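Local atomic coordinates of cGAS/DncV-like nucleotidyltransferase in E. coli homolog (Rhodothermus marinus SG0.5JP17-172, PDB entry 6E0L), a protein that makes the cyclic dinucleotide second messenger 3',3'-cUAMP from UTP and ATP with magnesium as cofactor, signalling phage infection in a CBASS antivirus system. Residues Pro41-Gln46 with Val61-Gln66; Val131-Tyr136 with Glu151-Tyr156. All blocks are in the same frame, centred on the assembly; numbering follows the deposited sequence.

Contact 1 (Pro41-Gln46 with Val61-Gln66); sequences PEVYLQ and VDVVVQ. With MG (magnesium ion), chain B; APC (diphosphomethylphosphonic acid adenosyl ester), chain C; 2KH (5'-O-[(S)-hydroxy{[(S)-hydroxy(phosphonooxy)phosphoryl]amino}phosphoryl]uridine), chain D.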
loop_
_atom_site.group_PDB
_atom_site.type_symbol
_atom_site.label_atom_id
_atom_site.label_comp_id
_atom_site.label_asym_id
_atom_site.label_seq_id
_atom_site.Cartn_x
_atom_site.Cartn_y
_atom_site.Cartn_z
ATOM N N PRO A 41 -19.439 8.266 -1.115
ATOM C CA PRO A 41 -17.988 8.086 -1.208
ATOM C C PRO A 41 -17.642 7.216 -2.403
ATOM O O PRO A 41 -18.463 6.443 -2.896
ATOM C CB PRO A 41 -17.647 7.343 0.084
ATOM C CG PRO A 41 -18.923 6.537 0.368
ATOM C CD PRO A 41 -20.043 7.463 -0.032
ATOM N N GLU A 42 -16.404 7.341 -2.864
ATOM C CA GLU A 42 -15.939 6.391 -3.853
ATOM C C GLU A 42 -15.319 5.209 -3.127
ATOM O O GLU A 42 -14.811 5.344 -2.008
ATOM C CB GLU A 42 -14.946 7.037 -4.817
ATOM C CG GLU A 42 -13.659 7.462 -4.221
ATOM C CD GLU A 42 -12.680 7.938 -5.272
ATOM O OE1 GLU A 42 -12.656 7.348 -6.370
ATOM O OE2 GLU A 42 -11.956 8.916 -5.005
ATOM N N VAL A 43 -15.322 4.061 -3.799
ATOM C CA VAL A 43 -14.821 2.814 -3.241
ATOM C C VAL A 43 -13.847 2.218 -4.239
ATOM O O VAL A 43 -14.230 1.921 -5.375
ATOM C CB VAL A 43 -15.951 1.811 -2.942
ATOM C CG1 VAL A 43 -15.400 0.593 -2.230
ATOM C CG2 VAL A 43 -17.044 2.464 -2.114
ATOM N N TYR A 44 -12.598 2.051 -3.828
ATOM C CA TYR A 44 -11.606 1.462 -4.705
ATOM C C TYR A 44 -10.688 0.588 -3.883
ATOM O O TYR A 44 -10.654 0.685 -2.656
ATOM C CB TYR A 44 -10.861 2.526 -5.514
ATOM C CG TYR A 44 -10.120 3.574 -4.739
ATOM C CD1 TYR A 44 -10.768 4.738 -4.322
ATOM C CD2 TYR A 44 -8.764 3.448 -4.476
ATOM C CE1 TYR A 44 -10.095 5.725 -3.634
ATOM C CE2 TYR A 44 -8.077 4.447 -3.783
ATOM C CZ TYR A 44 -8.746 5.574 -3.363
ATOM O OH TYR A 44 -8.072 6.566 -2.682
ATOM N N LEU A 45 -9.935 -0.264 -4.571
ATOM C CA LEU A 45 -8.996 -1.131 -3.885
ATOM C C LEU A 45 -7.651 -0.452 -3.791
ATOM O O LEU A 45 -7.268 0.332 -4.656
ATOM C CB LEU A 45 -8.780 -2.459 -4.613
ATOM C CG LEU A 45 -9.798 -3.554 -4.778
ATOM C CD1 LEU A 45 -9.062 -4.769 -5.286
ATOM C CD2 LEU A 45 -10.348 -3.847 -3.408
ATOM N N GLN A 46 -6.912 -0.813 -2.752
ATOM C CA GLN A 46 -5.510 -0.449 -2.680
ATOM C C GLN A 46 -4.776 -1.734 -2.325
ATOM O O GLN A 46 -5.404 -2.792 -2.263
ATOM C CB GLN A 46 -5.309 0.640 -1.626
ATOM C CG GLN A 46 -5.558 0.170 -0.200
ATOM C CD GLN A 46 -5.117 1.203 0.810
ATOM O OE1 GLN A 46 -4.218 1.991 0.543
ATOM N NE2 GLN A 46 -5.641 1.110 2.020
ATOM N N VAL A 61 -8.267 -8.173 1.780
ATOM C CA VAL A 61 -8.478 -7.213 0.707
ATOM C C VAL A 61 -8.441 -5.818 1.320
ATOM O O VAL A 61 -9.106 -5.552 2.329
ATOM C CB VAL A 61 -9.795 -7.498 -0.027
ATOM C CG1 VAL A 61 -9.999 -6.512 -1.167
ATOM C CG2 VAL A 61 -9.759 -8.953 -0.533
ATOM N N ASP A 62 -7.634 -4.941 0.738
ATOM C CA ASP A 62 -7.485 -3.568 1.208
ATOM C C ASP A 62 -8.424 -2.635 0.433
ATOM O O ASP A 62 -8.213 -2.388 -0.762
ATOM C CB ASP A 62 -6.025 -3.205 1.021
ATOM C CG ASP A 62 -5.109 -4.166 1.784
ATOM O OD1 ASP A 62 -5.317 -4.387 2.996
ATOM O OD2 ASP A 62 -4.196 -4.743 1.148
ATOM N N VAL A 63 -9.478 -2.145 1.081
ATOM C CA VAL A 63 -10.483 -1.326 0.408
ATOM C C VAL A 63 -10.420 0.099 0.948
ATOM O O VAL A 63 -10.340 0.313 2.167
ATOM C CB VAL A 63 -11.895 -1.923 0.576
ATOM C CG1 VAL A 63 -12.934 -1.077 -0.156
ATOM C CG2 VAL A 63 -11.920 -3.347 0.089
ATOM N N VAL A 64 -10.517 1.076 0.050
ATOM C CA VAL A 64 -10.546 2.484 0.431
ATOM C C VAL A 64 -11.941 3.028 0.162
ATOM O O VAL A 64 -12.463 2.887 -0.952
ATOM C CB VAL A 64 -9.498 3.305 -0.334
ATOM C CG1 VAL A 64 -9.521 4.757 0.160
ATOM C CG2 VAL A 64 -8.097 2.699 -0.175
ATOM N N VAL A 65 -12.545 3.636 1.182
ATOM C CA VAL A 65 -13.839 4.293 1.078
ATOM C C VAL A 65 -13.580 5.779 1.316
ATOM O O VAL A 65 -13.307 6.197 2.445
ATOM C CB VAL A 65 -14.856 3.717 2.075
ATOM C CG1 VAL A 65 -16.154 4.538 2.050
ATOM C CG2 VAL A 65 -15.178 2.265 1.736
ATOM N N GLN A 66 -13.638 6.583 0.266
ATOM C CA GLN A 66 -13.097 7.932 0.311
ATOM C C GLN A 66 -14.205 8.934 0.029
ATOM O O GLN A 66 -14.827 8.895 -1.036
ATOM C CB GLN A 66 -11.984 8.108 -0.716
ATOM C CG GLN A 66 -11.471 9.539 -0.809
ATOM C CD GLN A 66 -10.246 9.656 -1.675
ATOM O OE1 GLN A 66 -9.351 8.810 -1.641
ATOM N NE2 GLN A 66 -10.191 10.718 -2.456
HETATM MG MG MG B . -2.723 -6.136 1.626
HETATM P PG APC C . 0.126 -7.953 1.181
HETATM O O1G APC C . -0.025 -8.692 -0.116
HETATM O O2G APC C . 1.045 -8.680 2.142
HETATM O O3G APC C . -1.217 -7.712 1.813
HETATM P PB APC C . 0.073 -5.088 0.607
HETATM O O1B APC C . -1.417 -5.338 0.519
HETATM O O2B APC C . 0.573 -4.541 -0.707
HETATM O O3B APC C . 0.824 -6.523 0.814
HETATM P PA APC C . -0.732 -3.983 3.355
HETATM O O1A APC C . -1.770 -5.059 3.141
HETATM O O2A APC C . -0.119 -4.091 4.737
HETATM C C3A APC C . 0.550 -4.002 2.020
HETATM O "O5'" APC C . -1.482 -2.517 3.254
HETATM C "C5'" APC C . -2.244 -2.319 2.099
HETATM C "C4'" APC C . -2.192 -0.830 1.677
HETATM O "O4'" APC C . -2.386 -0.059 2.723
HETATM C "C3'" APC C . -0.791 -0.449 1.138
HETATM O "O3'" APC C . -0.606 -0.780 -0.188
HETATM C "C2'" APC C . -0.855 1.086 1.338
HETATM O "O2'" APC C . -1.658 1.653 0.193
HETATM C "C1'" APC C . -1.450 1.242 2.507
HETATM N N9 APC C . -0.467 1.151 3.544
HETATM C C8 APC C . -0.128 0.132 4.345
HETATM N N7 APC C . 0.865 0.529 5.136
HETATM C C5 APC C . 1.135 1.812 4.834
HETATM C C6 APC C . 2.059 2.680 5.355
HETATM N N6 APC C . 3.060 2.533 6.392
HETATM N N1 APC C . 2.142 3.911 4.887
HETATM C C2 APC C . 1.315 4.311 3.883
HETATM N N3 APC C . 0.399 3.456 3.358
HETATM C C4 APC C . 0.316 2.199 3.843
HETATM P PA 2KH D . -1.598 -1.945 10.423
HETATM O O1A 2KH D . -1.638 -3.464 10.538
HETATM O O2A 2KH D . -0.222 -1.502 9.982
HETATM N N3A 2KH D . -1.969 -1.205 11.909
HETATM O "O5'" 2KH D . -2.709 -1.422 9.311
HETATM P PB 2KH D . -2.825 -2.070 13.104
HETATM O O1B 2KH D . -2.276 -1.701 14.469
HETATM O O2B 2KH D . -2.695 -3.568 12.868
HETATM O O3B 2KH D . -4.418 -1.612 13.024
HETATM P PG 2KH D . -5.717 -2.566 12.622
HETATM O O1G 2KH D . -6.448 -2.997 13.884
HETATM O O2G 2KH D . -5.204 -3.788 11.883
HETATM O O3G 2KH D . -6.646 -1.750 11.734
HETATM C "C5'" 2KH D . -3.970 -2.046 9.238
HETATM C "C4'" 2KH D . -4.614 -1.696 7.893
HETATM O "O4'" 2KH D . -4.730 -0.387 7.809
HETATM C "C1'" 2KH D . -4.463 0.030 6.282
HETATM C "C2'" 2KH D . -4.023 -1.085 5.628
HETATM O "O2'" 2KH D . -5.097 -1.654 4.755
HETATM C "C3'" 2KH D . -3.646 -2.083 6.717
HETATM O "O3'" 2KH D . -3.864 -3.358 6.330
HETATM N N1 2KH D . -3.550 1.126 6.292
HETATM C C6 2KH D . -2.510 1.183 7.309
HETATM C C2 2KH D . -3.649 2.241 5.304
HETATM O O2 2KH D . -4.484 2.234 4.461
HETATM N N3 2KH D . -2.684 3.383 5.350
HETATM C C4 2KH D . -1.642 3.439 6.369
HETATM O O4 2KH D . -0.877 4.347 6.411
HETATM C C5 2KH D . -1.544 2.328 7.360
HETATM O O HOH W 1 -5.587 -5.507 -1.388
HETATM O O HOH W 2 -3.952 -7.203 2.952
HETATM O O HOH W 3 -3.791 -7.195 -0.035
#

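Contact 2 (Val131-Tyr136 with Glu151-Tyr156); sequences VVCIQY and EGMTFY. With 2KH (5'-O-[(S)-hydroxy{[(S)-hydroxy(phosphonooxy)phosphoryl]amino}phosphoryl]uridine), chain D.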
loop_
_atom_site.group_PDB
_atom_site.type_symbol
_atom_site.label_atom_id
_atom_site.label_comp_id
_atom_site.label_asym_id
_atom_site.label_seq_id
_atom_site.Cartn_x
_atom_site.Cartn_y
_atom_site.Cartn_z
ATOM N N VAL A 131 -10.475 1.197 4.774
ATOM C CA VAL A 131 -9.990 2.483 5.266
ATOM C C VAL A 131 -11.017 3.556 4.951
ATOM O O VAL A 131 -11.339 3.797 3.782
ATOM C CB VAL A 131 -8.620 2.836 4.667
ATOM C CG1 VAL A 131 -8.201 4.216 5.109
ATOM C CG2 VAL A 131 -7.598 1.858 5.104
ATOM N N VAL A 132 -11.570 4.158 5.996
ATOM C CA VAL A 132 -12.539 5.241 5.867
ATOM C C VAL A 132 -11.752 6.542 5.907
ATOM O O VAL A 132 -11.085 6.850 6.898
ATOM C CB VAL A 132 -13.579 5.191 6.998
ATOM C CG1 VAL A 132 -14.531 6.382 6.913
ATOM C CG2 VAL A 132 -14.351 3.875 6.968
ATOM N N CYS A 133 -11.858 7.336 4.857
ATOM C CA CYS A 133 -10.951 8.461 4.760
ATOM C C CYS A 133 -11.665 9.593 4.062
ATOM O O CYS A 133 -12.676 9.390 3.383
ATOM C CB CYS A 133 -9.656 8.085 4.024
ATOM S SG CYS A 133 -9.906 7.460 2.337
ATOM N N ILE A 134 -11.068 10.776 4.160
ATOM C CA ILE A 134 -11.573 11.959 3.486
ATOM C C ILE A 134 -10.513 12.413 2.499
ATOM O O ILE A 134 -9.316 12.309 2.779
ATOM C CB ILE A 134 -11.820 13.082 4.528
ATOM C CG1 ILE A 134 -12.921 12.717 5.535
ATOM C CG2 ILE A 134 -12.212 14.388 3.857
ATOM C CD1 ILE A 134 -14.257 12.573 4.967
ATOM N N GLN A 135 -10.952 12.930 1.355
ATOM C CA GLN A 135 -10.014 13.487 0.395
ATOM C C GLN A 135 -9.097 14.482 1.098
ATOM O O GLN A 135 -9.543 15.248 1.954
ATOM C CB GLN A 135 -10.772 14.199 -0.727
ATOM C CG GLN A 135 -9.873 14.778 -1.793
ATOM C CD GLN A 135 -10.648 15.575 -2.807
ATOM O OE1 GLN A 135 -10.396 16.762 -3.004
ATOM N NE2 GLN A 135 -11.604 14.929 -3.458
ATOM N N TYR A 136 -7.807 14.409 0.792
ATOM C CA TYR A 136 -6.793 15.333 1.295
ATOM C C TYR A 136 -6.138 16.071 0.137
ATOM O O TYR A 136 -5.744 15.451 -0.854
ATOM C CB TYR A 136 -5.738 14.620 2.160
ATOM C CG TYR A 136 -4.697 15.582 2.710
ATOM C CD1 TYR A 136 -4.913 16.304 3.876
ATOM C CD2 TYR A 136 -3.466 15.724 2.080
ATOM C CE1 TYR A 136 -3.958 17.182 4.354
ATOM C CE2 TYR A 136 -2.513 16.587 2.556
ATOM C CZ TYR A 136 -2.758 17.308 3.699
ATOM O OH TYR A 136 -1.809 18.179 4.183
ATOM N N GLU A 151 -3.583 15.327 -4.617
ATOM C CA GLU A 151 -4.697 14.710 -3.921
ATOM C C GLU A 151 -4.261 13.428 -3.236
ATOM O O GLU A 151 -3.692 12.528 -3.868
ATOM C CB GLU A 151 -5.838 14.378 -4.886
ATOM C CG GLU A 151 -7.084 13.919 -4.166
ATOM C CD GLU A 151 -8.105 13.265 -5.082
ATOM O OE1 GLU A 151 -8.549 13.925 -6.042
ATOM O OE2 GLU A 151 -8.448 12.081 -4.846
ATOM N N GLY A 152 -4.576 13.334 -1.959
ATOM C CA GLY A 152 -4.473 12.102 -1.215
ATOM C C GLY A 152 -5.755 11.885 -0.452
ATOM O O GLY A 152 -6.819 12.384 -0.822
ATOM N N MET A 153 -5.622 11.210 0.679
ATOM C CA MET A 153 -6.735 11.034 1.590
ATOM C C MET A 153 -6.182 11.017 3.000
ATOM O O MET A 153 -4.974 10.909 3.214
ATOM C CB MET A 153 -7.519 9.748 1.311
ATOM C CG MET A 153 -6.691 8.438 1.232
ATOM S SD MET A 153 -6.180 7.801 2.864
ATOM C CE MET A 153 -6.189 6.027 2.556
ATOM N N THR A 154 -7.078 11.151 3.969
ATOM C CA THR A 154 -6.636 11.205 5.350
ATOM C C THR A 154 -7.680 10.572 6.250
ATOM O O THR A 154 -8.872 10.577 5.946
ATOM C CB THR A 154 -6.326 12.655 5.804
ATOM O OG1 THR A 154 -5.696 12.611 7.090
ATOM C CG2 THR A 154 -7.563 13.528 5.872
ATOM N N PHE A 155 -7.222 10.051 7.382
ATOM C CA PHE A 155 -8.145 9.461 8.329
ATOM C C PHE A 155 -7.562 9.657 9.712
ATOM O O PHE A 155 -6.347 9.794 9.887
ATOM C CB PHE A 155 -8.412 7.956 8.076
ATOM C CG PHE A 155 -7.171 7.108 7.980
ATOM C CD1 PHE A 155 -6.489 6.952 6.783
ATOM C CD2 PHE A 155 -6.712 6.430 9.093
ATOM C CE1 PHE A 155 -5.352 6.154 6.714
ATOM C CE2 PHE A 155 -5.567 5.630 9.032
ATOM C CZ PHE A 155 -4.897 5.496 7.852
ATOM N N TYR A 156 -8.434 9.591 10.699
ATOM C CA TYR A 156 -8.043 9.778 12.084
ATOM C C TYR A 156 -7.843 8.419 12.736
ATOM O O TYR A 156 -8.520 7.448 12.394
ATOM C CB TYR A 156 -9.116 10.595 12.821
ATOM C CG TYR A 156 -8.752 11.062 14.214
ATOM C CD1 TYR A 156 -7.727 11.966 14.426
ATOM C CD2 TYR A 156 -9.467 10.611 15.314
ATOM C CE1 TYR A 156 -7.400 12.393 15.711
ATOM C CE2 TYR A 156 -9.158 11.030 16.592
ATOM C CZ TYR A 156 -8.124 11.916 16.784
ATOM O OH TYR A 156 -7.826 12.329 18.050
HETATM P PA 2KH D . -1.598 -1.945 10.423
HETATM O O1A 2KH D . -1.638 -3.464 10.538
HETATM O O2A 2KH D . -0.222 -1.502 9.982
HETATM N N3A 2KH D . -1.969 -1.205 11.909
HETATM O "O5'" 2KH D . -2.709 -1.422 9.311
HETATM P PB 2KH D . -2.825 -2.070 13.104
HETATM O O1B 2KH D . -2.276 -1.701 14.469
HETATM O O2B 2KH D . -2.695 -3.568 12.868
HETATM O O3B 2KH D . -4.418 -1.612 13.024
HETATM P PG 2KH D . -5.717 -2.566 12.622
HETATM O O1G 2KH D . -6.448 -2.997 13.884
HETATM O O2G 2KH D . -5.204 -3.788 11.883
HETATM O O3G 2KH D . -6.646 -1.750 11.734
HETATM C "C5'" 2KH D . -3.970 -2.046 9.238
HETATM C "C4'" 2KH D . -4.614 -1.696 7.893
HETATM O "O4'" 2KH D . -4.730 -0.387 7.809
HETATM C "C1'" 2KH D . -4.463 0.030 6.282
HETATM C "C2'" 2KH D . -4.023 -1.085 5.628
HETATM O "O2'" 2KH D . -5.097 -1.654 4.755
HETATM C "C3'" 2KH D . -3.646 -2.083 6.717
HETATM O "O3'" 2KH D . -3.864 -3.358 6.330
HETATM N N1 2KH D . -3.550 1.126 6.292
HETATM C C6 2KH D . -2.510 1.183 7.309
HETATM C C2 2KH D . -3.649 2.241 5.304
HETATM O O2 2KH D . -4.484 2.234 4.461
HETATM N N3 2KH D . -2.684 3.383 5.350
HETATM C C4 2KH D . -1.642 3.439 6.369
HETATM O O4 2KH D . -0.877 4.347 6.411
HETATM C C5 2KH D . -1.544 2.328 7.360
#

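Contact 1 (Pro41-Gln46 with Val61-Gln66)
Val43 and Leu45 lie against Val61, Val63 and Val65 on one face of an antiparallel strand pair in the catalytic sheet of the nucleotidyltransferase domain; backbone bonds join Glu42 with Gln66 and Tyr44 with Val64 in both directions. This face is the tight side. Leu45 CD2 presses to within 3.5 Å of Val61 CG1, closer than usual for two methyls, while Val43 CG1 meets Val63 CG1 at 3.6 Å. Helix 18-32 covers this face, and helix 92-107 joins it at Pro41 and Val65.

The other face is more polar and less closed, with Glu42 and Tyr44 partly exposed although helix 168-181 lies against it. Val64 sets CB over the phenol ring of Tyr44, 3.9 Å from the ring centroid. Tyr44 OH donates to Gln66 OE1 (2.8 Å), with the ring and amide planes turned 73° apart. Glu42 runs alongside Gln66 without bonding its amide; its carboxylate forms a salt bridge with Lys169.

At the nucleotide end, Gln46 and Asp62 carry the site. Gln46 CG sits between the backbone N and carbonyl carbon (chi1 68°), from where the extended chain passes over Val64, with Val64 CG2 3.5 Å from Gln46 CD. Gln46 OE1 accepts from O2' of the ATP analogue (2.6 Å), and Gln46 NE2 donates to uracil O2 of the UTP analogue (2.9 Å). Asp60 and Asp129, also magnesium-binding residues, stand close to Asp62. One water connects Gln46 O to Asp62 N and OD2. Three phosphate oxygens of the ATP analogue, two other waters and Asp62 OD2, 2.1 Å from the magnesium ion, fill its octahedron.

Contact 2 (Val131-Tyr136 with Glu151-Tyr156)
Met153 wraps its side chain around Cys133 and ends on Val131, one strand's thioether covering two residues of its neighbour. Its CB starts 3.5 Å from Cys133 SG and also touches the carbonyl oxygen of Ile134. CG is placed between the backbone N and carbonyl carbon (chi1 52°), which keeps it close to the same sulfur, Met153 CG to Cys133 SG being 3.5 Å. A bend then brings Met153 SD to 3.7 Å from Cys133 CB. At the tip, Met153 CE meets Val131 CG1 at 3.7 Å, the side chains crossing at about a right angle.

The strands form a beta hairpin, 127-138 with 150-157, and antiparallel backbone bonds join Ile134 to Thr154 and Tyr136 to Gly152. The bond from Tyr136 N to Gly152 O is straight at its hydrogen, yet the donor stands above the carbonyl plane, 58° out of it, and so lies off the lone pairs.

Near Gly152, the amide of Gln135 stacks on the carboxylate of Glu151 with planes only 10° apart, their CG atoms separated by 3.8 Å. Their polar ends are held elsewhere, Gln135 NE2 by Asn68 and Glu151 OE2 by a salt bridge to Lys169.

Toward the nucleotides, Val131 turns one methyl to each neighbour. Val131 CG1 packs on Phe155 CD1 at 3.6 Å, whereas Val131 CG2 lies 3.2 Å from uracil O2 of the UTP analogue. N3 of that uracil faces the edge of the Phe155 ring, 4.0 Å from Phe155 CZ.

Overall arrangement
Both contacts are buried and belong to one sheet, in which strands 61-68 and 127-138 run parallel as neighbours. Contact 1 lies on one side of this junction and contact 2 on the other, their centres 11 Å apart. Val131 ties them by backbone bonds, its N to Val63 O and its O to Val65 N, while Val64 CG1 packs on Cys133 SG. Away from the nucleotides, Gln66 NE2 donates to Glu151 OE2, and one lysine, Lys169, serves an acid of each contact. The chemistry differs with position: contact 1 supplies metal coordination and polar bonds to both nucleotides, whereas contact 2 offers the uracil mainly hydrocarbon and aromatic surface.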